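PDB 5TR7: D-alanyl-D-alanine carboxypeptidase from Vibrio cholerae, which probably removes the terminal D-alanine from peptidoglycan precursor peptides during cell wall synthesis, as a penicillin-binding serine carboxypeptidase of the S11 family. Local coordinates for residues E26-T37 against D142-L153. Residues are numbered along the deposited sequence; the frame is centred on the assembly and turned at random.
Sequences EMDTKLSPASLT and DDPNLYSTPYDL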
loop_
_atom_site.group_PDB
_atom_site.type_symbol
_atom_site.label_atom_id
_atom_site.label_comp_id
_atom_site.label_asym_id
_atom_site.label_seq_id
_atom_site.Cartn_x
_atom_site.Cartn_y
_atom_site.Cartn_z
ATOM N N GLU A 26 2.559 19.311 -4.773
ATOM C CA GLU A 26 1.976 19.155 -3.438
ATOM C C GLU A 26 2.571 17.967 -2.681
ATOM O O GLU A 26 1.908 17.293 -1.903
ATOM C CB GLU A 26 0.438 18.988 -3.564
ATOM C CG GLU A 26 -0.233 20.169 -4.224
ATOM C CD GLU A 26 -0.184 21.413 -3.371
ATOM O OE1 GLU A 26 -0.615 21.395 -2.221
ATOM O OE2 GLU A 26 0.271 22.433 -3.864
ATOM N N MET A 27 3.843 17.744 -2.941
ATOM C CA MET A 27 4.609 16.626 -2.415
ATOM C C MET A 27 4.522 16.432 -0.879
ATOM O O MET A 27 4.462 15.294 -0.381
ATOM C CB MET A 27 6.052 16.933 -2.784
ATOM C CG MET A 27 7.060 15.904 -2.373
ATOM S SD MET A 27 8.710 16.260 -2.960
ATOM C CE MET A 27 9.241 17.513 -1.813
ATOM N N ASP A 28 4.565 17.551 -0.165
ATOM C CA ASP A 28 4.545 17.514 1.277
ATOM C C ASP A 28 3.230 18.013 1.845
ATOM O O ASP A 28 3.164 18.317 3.041
ATOM C CB ASP A 28 5.723 18.313 1.863
ATOM C CG ASP A 28 7.051 17.719 1.506
ATOM O OD1 ASP A 28 7.232 16.493 1.601
ATOM O OD2 ASP A 28 7.941 18.483 1.097
ATOM N N THR A 29 2.162 18.048 1.046
ATOM C CA THR A 29 0.935 18.507 1.668
ATOM C C THR A 29 0.048 17.303 2.100
ATOM O O THR A 29 -0.159 16.308 1.375
ATOM C CB THR A 29 0.211 19.633 0.905
ATOM O OG1 THR A 29 -0.132 19.224 -0.417
ATOM C CG2 THR A 29 0.964 20.924 0.912
ATOM N N LYS A 30 -0.411 17.407 3.332
ATOM C CA LYS A 30 -1.209 16.400 4.014
ATOM C C LYS A 30 -2.512 16.044 3.379
ATOM O O LYS A 30 -3.255 16.899 2.909
ATOM C CB LYS A 30 -1.408 16.731 5.515
ATOM C CG LYS A 30 -0.110 16.440 6.272
ATOM C CD LYS A 30 -0.124 16.883 7.720
ATOM C CE LYS A 30 1.237 16.529 8.305
ATOM N NZ LYS A 30 1.265 17.024 9.688
ATOM N N LEU A 31 -2.747 14.738 3.405
ATOM C CA LEU A 31 -3.887 14.065 2.836
ATOM C C LEU A 31 -4.229 12.888 3.711
ATOM O O LEU A 31 -3.407 12.382 4.458
ATOM C CB LEU A 31 -3.466 13.386 1.532
ATOM C CG LEU A 31 -3.092 14.236 0.368
ATOM C CD1 LEU A 31 -2.390 13.295 -0.612
ATOM C CD2 LEU A 31 -4.341 14.916 -0.202
ATOM N N SER A 32 -5.394 12.350 3.412
ATOM C CA SER A 32 -5.942 11.197 4.064
ATOM C C SER A 32 -5.496 10.061 3.095
ATOM O O SER A 32 -5.832 10.065 1.936
ATOM C CB SER A 32 -7.450 11.458 4.162
ATOM O OG SER A 32 -8.061 10.641 5.108
ATOM N N PRO A 33 -4.639 9.130 3.547
ATOM C CA PRO A 33 -4.082 8.098 2.642
ATOM C C PRO A 33 -4.958 6.892 2.367
ATOM O O PRO A 33 -4.737 6.138 1.394
ATOM C CB PRO A 33 -2.826 7.648 3.371
ATOM C CG PRO A 33 -3.176 7.797 4.807
ATOM C CD PRO A 33 -4.007 9.049 4.868
ATOM N N ALA A 34 -5.934 6.717 3.244
ATOM C CA ALA A 34 -6.925 5.679 3.110
ATOM C C ALA A 34 -6.266 4.328 2.959
ATOM O O ALA A 34 -5.314 3.999 3.648
ATOM C CB ALA A 34 -7.891 5.989 1.954
ATOM N N SER A 35 -6.702 3.583 1.977
ATOM C CA SER A 35 -6.240 2.214 1.840
ATOM C C SER A 35 -4.711 2.113 1.566
ATOM O O SER A 35 -4.124 1.026 1.661
ATOM C CB SER A 35 -7.139 1.555 0.821
ATOM O OG SER A 35 -6.996 0.189 0.796
ATOM N N LEU A 36 -4.046 3.236 1.289
ATOM C CA LEU A 36 -2.605 3.167 1.069
ATOM C C LEU A 36 -1.939 2.912 2.428
ATOM O O LEU A 36 -0.793 2.466 2.477
ATOM C CB LEU A 36 -2.053 4.442 0.422
ATOM C CG LEU A 36 -2.569 4.714 -0.954
ATOM C CD1 LEU A 36 -1.967 6.036 -1.327
ATOM C CD2 LEU A 36 -2.207 3.598 -1.971
ATOM N N THR A 37 -2.692 3.166 3.505
ATOM C CA THR A 37 -2.238 2.844 4.866
ATOM C C THR A 37 -1.833 1.349 4.968
ATOM O O THR A 37 -0.992 0.970 5.771
ATOM C CB THR A 37 -3.400 3.101 5.859
ATOM O OG1 THR A 37 -3.703 4.492 5.872
ATOM C CG2 THR A 37 -3.056 2.677 7.270
ATOM N N ASP A 142 -11.051 6.636 7.462
ATOM C CA ASP A 142 -10.936 7.989 7.998
ATOM C C ASP A 142 -10.903 8.376 9.432
ATOM O O ASP A 142 -11.752 7.988 10.198
ATOM C CB ASP A 142 -12.251 8.763 7.773
ATOM C CG ASP A 142 -12.213 9.650 6.597
ATOM O OD1 ASP A 142 -11.510 9.351 5.604
ATOM O OD2 ASP A 142 -12.923 10.656 6.700
ATOM N N ASP A 143 -10.021 9.316 9.699
ATOM C CA ASP A 143 -9.796 9.787 11.045
ATOM C C ASP A 143 -9.077 11.114 10.918
ATOM O O ASP A 143 -8.204 11.245 10.078
ATOM C CB ASP A 143 -8.968 8.804 11.848
ATOM C CG ASP A 143 -8.830 9.220 13.303
ATOM O OD1 ASP A 143 -8.418 10.366 13.588
ATOM O OD2 ASP A 143 -9.073 8.362 14.182
ATOM N N PRO A 144 -9.472 12.128 11.717
ATOM C CA PRO A 144 -8.760 13.394 11.643
ATOM C C PRO A 144 -7.239 13.246 11.791
ATOM O O PRO A 144 -6.497 13.950 11.109
ATOM C CB PRO A 144 -9.317 14.186 12.842
ATOM C CG PRO A 144 -10.655 13.610 13.092
ATOM C CD PRO A 144 -10.687 12.210 12.545
ATOM N N ASN A 145 -6.795 12.347 12.677
ATOM C CA ASN A 145 -5.369 12.114 12.925
ATOM C C ASN A 145 -4.674 11.052 12.095
ATOM O O ASN A 145 -3.560 10.623 12.441
ATOM C CB ASN A 145 -5.128 11.861 14.424
ATOM C CG ASN A 145 -4.845 13.141 15.158
ATOM O OD1 ASN A 145 -4.069 13.975 14.673
ATOM N ND2 ASN A 145 -5.406 13.295 16.338
ATOM N N LEU A 146 -5.321 10.612 11.026
ATOM C CA LEU A 146 -4.717 9.625 10.103
ATOM C C LEU A 146 -4.373 10.424 8.867
ATOM O O LEU A 146 -5.253 10.911 8.186
ATOM C CB LEU A 146 -5.673 8.486 9.794
ATOM C CG LEU A 146 -5.316 7.457 8.710
ATOM C CD1 LEU A 146 -3.894 6.960 8.785
ATOM C CD2 LEU A 146 -6.279 6.277 8.776
ATOM N N TYR A 147 -3.089 10.620 8.617
ATOM C CA TYR A 147 -2.667 11.406 7.451
ATOM C C TYR A 147 -1.272 11.067 6.995
ATOM O O TYR A 147 -0.476 10.525 7.749
ATOM C CB TYR A 147 -2.748 12.922 7.768
ATOM C CG TYR A 147 -1.928 13.342 8.966
ATOM C CD1 TYR A 147 -0.530 13.453 8.891
ATOM C CD2 TYR A 147 -2.538 13.616 10.161
ATOM C CE1 TYR A 147 0.228 13.801 9.988
ATOM C CE2 TYR A 147 -1.808 14.006 11.276
ATOM C CZ TYR A 147 -0.458 14.102 11.191
ATOM O OH TYR A 147 0.169 14.486 12.329
ATOM N N SER A 148 -0.975 11.411 5.754
ATOM C CA SER A 148 0.344 11.214 5.209
ATOM C C SER A 148 0.512 12.232 4.112
ATOM O O SER A 148 -0.235 13.219 4.075
ATOM C CB SER A 148 0.575 9.803 4.700
ATOM O OG SER A 148 1.943 9.622 4.355
ATOM N N THR A 149 1.540 12.038 3.286
ATOM C CA THR A 149 1.834 12.923 2.153
ATOM C C THR A 149 2.364 12.059 1.010
ATOM O O THR A 149 2.880 10.939 1.250
ATOM C CB THR A 149 2.937 13.974 2.458
ATOM O OG1 THR A 149 4.181 13.300 2.673
ATOM C CG2 THR A 149 2.615 14.840 3.679
ATOM N N PRO A 150 2.243 12.567 -0.236
ATOM C CA PRO A 150 2.770 11.830 -1.369
ATOM C C PRO A 150 4.228 11.466 -1.199
ATOM O O PRO A 150 4.639 10.374 -1.601
ATOM C CB PRO A 150 2.645 12.812 -2.518
ATOM C CG PRO A 150 1.459 13.632 -2.156
ATOM C CD PRO A 150 1.418 13.705 -0.664
ATOM N N TYR A 151 5.013 12.399 -0.679
ATOM C CA TYR A 151 6.418 12.138 -0.499
ATOM C C TYR A 151 6.622 11.006 0.505
ATOM O O TYR A 151 7.363 10.065 0.214
ATOM C CB TYR A 151 7.151 13.390 -0.014
ATOM C CG TYR A 151 8.602 13.146 0.225
ATOM C CD1 TYR A 151 9.468 12.887 -0.849
ATOM C CD2 TYR A 151 9.124 13.126 1.505
ATOM C CE1 TYR A 151 10.800 12.581 -0.623
ATOM C CE2 TYR A 151 10.463 12.841 1.726
ATOM C CZ TYR A 151 11.297 12.628 0.662
ATOM O OH TYR A 151 12.617 12.368 0.903
ATOM N N ASP A 152 5.952 11.083 1.655
ATOM C CA ASP A 152 6.075 10.028 2.661
ATOM C C ASP A 152 5.619 8.667 2.128
ATOM O O ASP A 152 6.208 7.648 2.466
ATOM C CB ASP A 152 5.332 10.360 3.927
ATOM C CG ASP A 152 5.972 11.530 4.721
ATOM O OD1 ASP A 152 6.934 12.192 4.250
ATOM O OD2 ASP A 152 5.499 11.761 5.836
ATOM N N LEU A 153 4.540 8.676 1.353
ATOM C CA LEU A 153 4.061 7.449 0.749
ATOM C C LEU A 153 5.102 6.889 -0.250
ATOM O O LEU A 153 5.299 5.676 -0.313
ATOM C CB LEU A 153 2.652 7.670 0.111
ATOM C CG LEU A 153 1.522 7.969 1.126
ATOM C CD1 LEU A 153 0.316 8.589 0.489
ATOM C CD2 LEU A 153 1.132 6.696 1.829
#
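Lys30 lays its side chain across Tyr147, where residues 27-32 run antiparallel to 147-151. CB and CG skirt the carbonyl of Ser148; CD then sits over the ring face, 4.1 Å from the Tyr147 centroid, a CH-pi contact. Beyond it the extended chain carries CE to 3.4 Å from Tyr147 CE1, and NZ ends beside CE1 and CZ. Tyr147 CG stands between its own backbone N and carbonyl carbon (chi1 57°), which turns the ring toward the lysine. Next in sequence to this pair is a single antiparallel bridge: Leu31 N donates to Ser148 O (3.0 Å), and Ser148 N returns a bond to Leu31 O (2.9 Å). Farther along, Tyr151 N in the first turn of helix 150-163 gives its hydrogen to Met27 O (3.0 Å), while the Thr149 hydroxyl caps that turn by accepting from Asp152 N. Met27 and Tyr151 point the same way; SD meets the ring obliquely, 5.0 Å from its centroid, a Met-aromatic contact. Toward the sheet, Leu31 CD1 packs on Pro150 CD, and the side chains of Leu36 and Leu153 cross at about a right angle, Leu36 CD1 3.9 Å from Leu153 CD1; Met228 of strand 221-230 touches all four. Pro33 packs on Leu146. Ser148 OG hydrogen-bonds to Ser133 OG. Segment 26-37 then leads into Ser35, the predicted acylating serine of an SxxK motif, its OG hydrogen-bonded to Lys38 NZ. All three hydrogen bonds across the segments join backbone to backbone, so they fix the main-chain path toward the nucleophile, while side chains add apolar packing and the lysine-tyrosine contact.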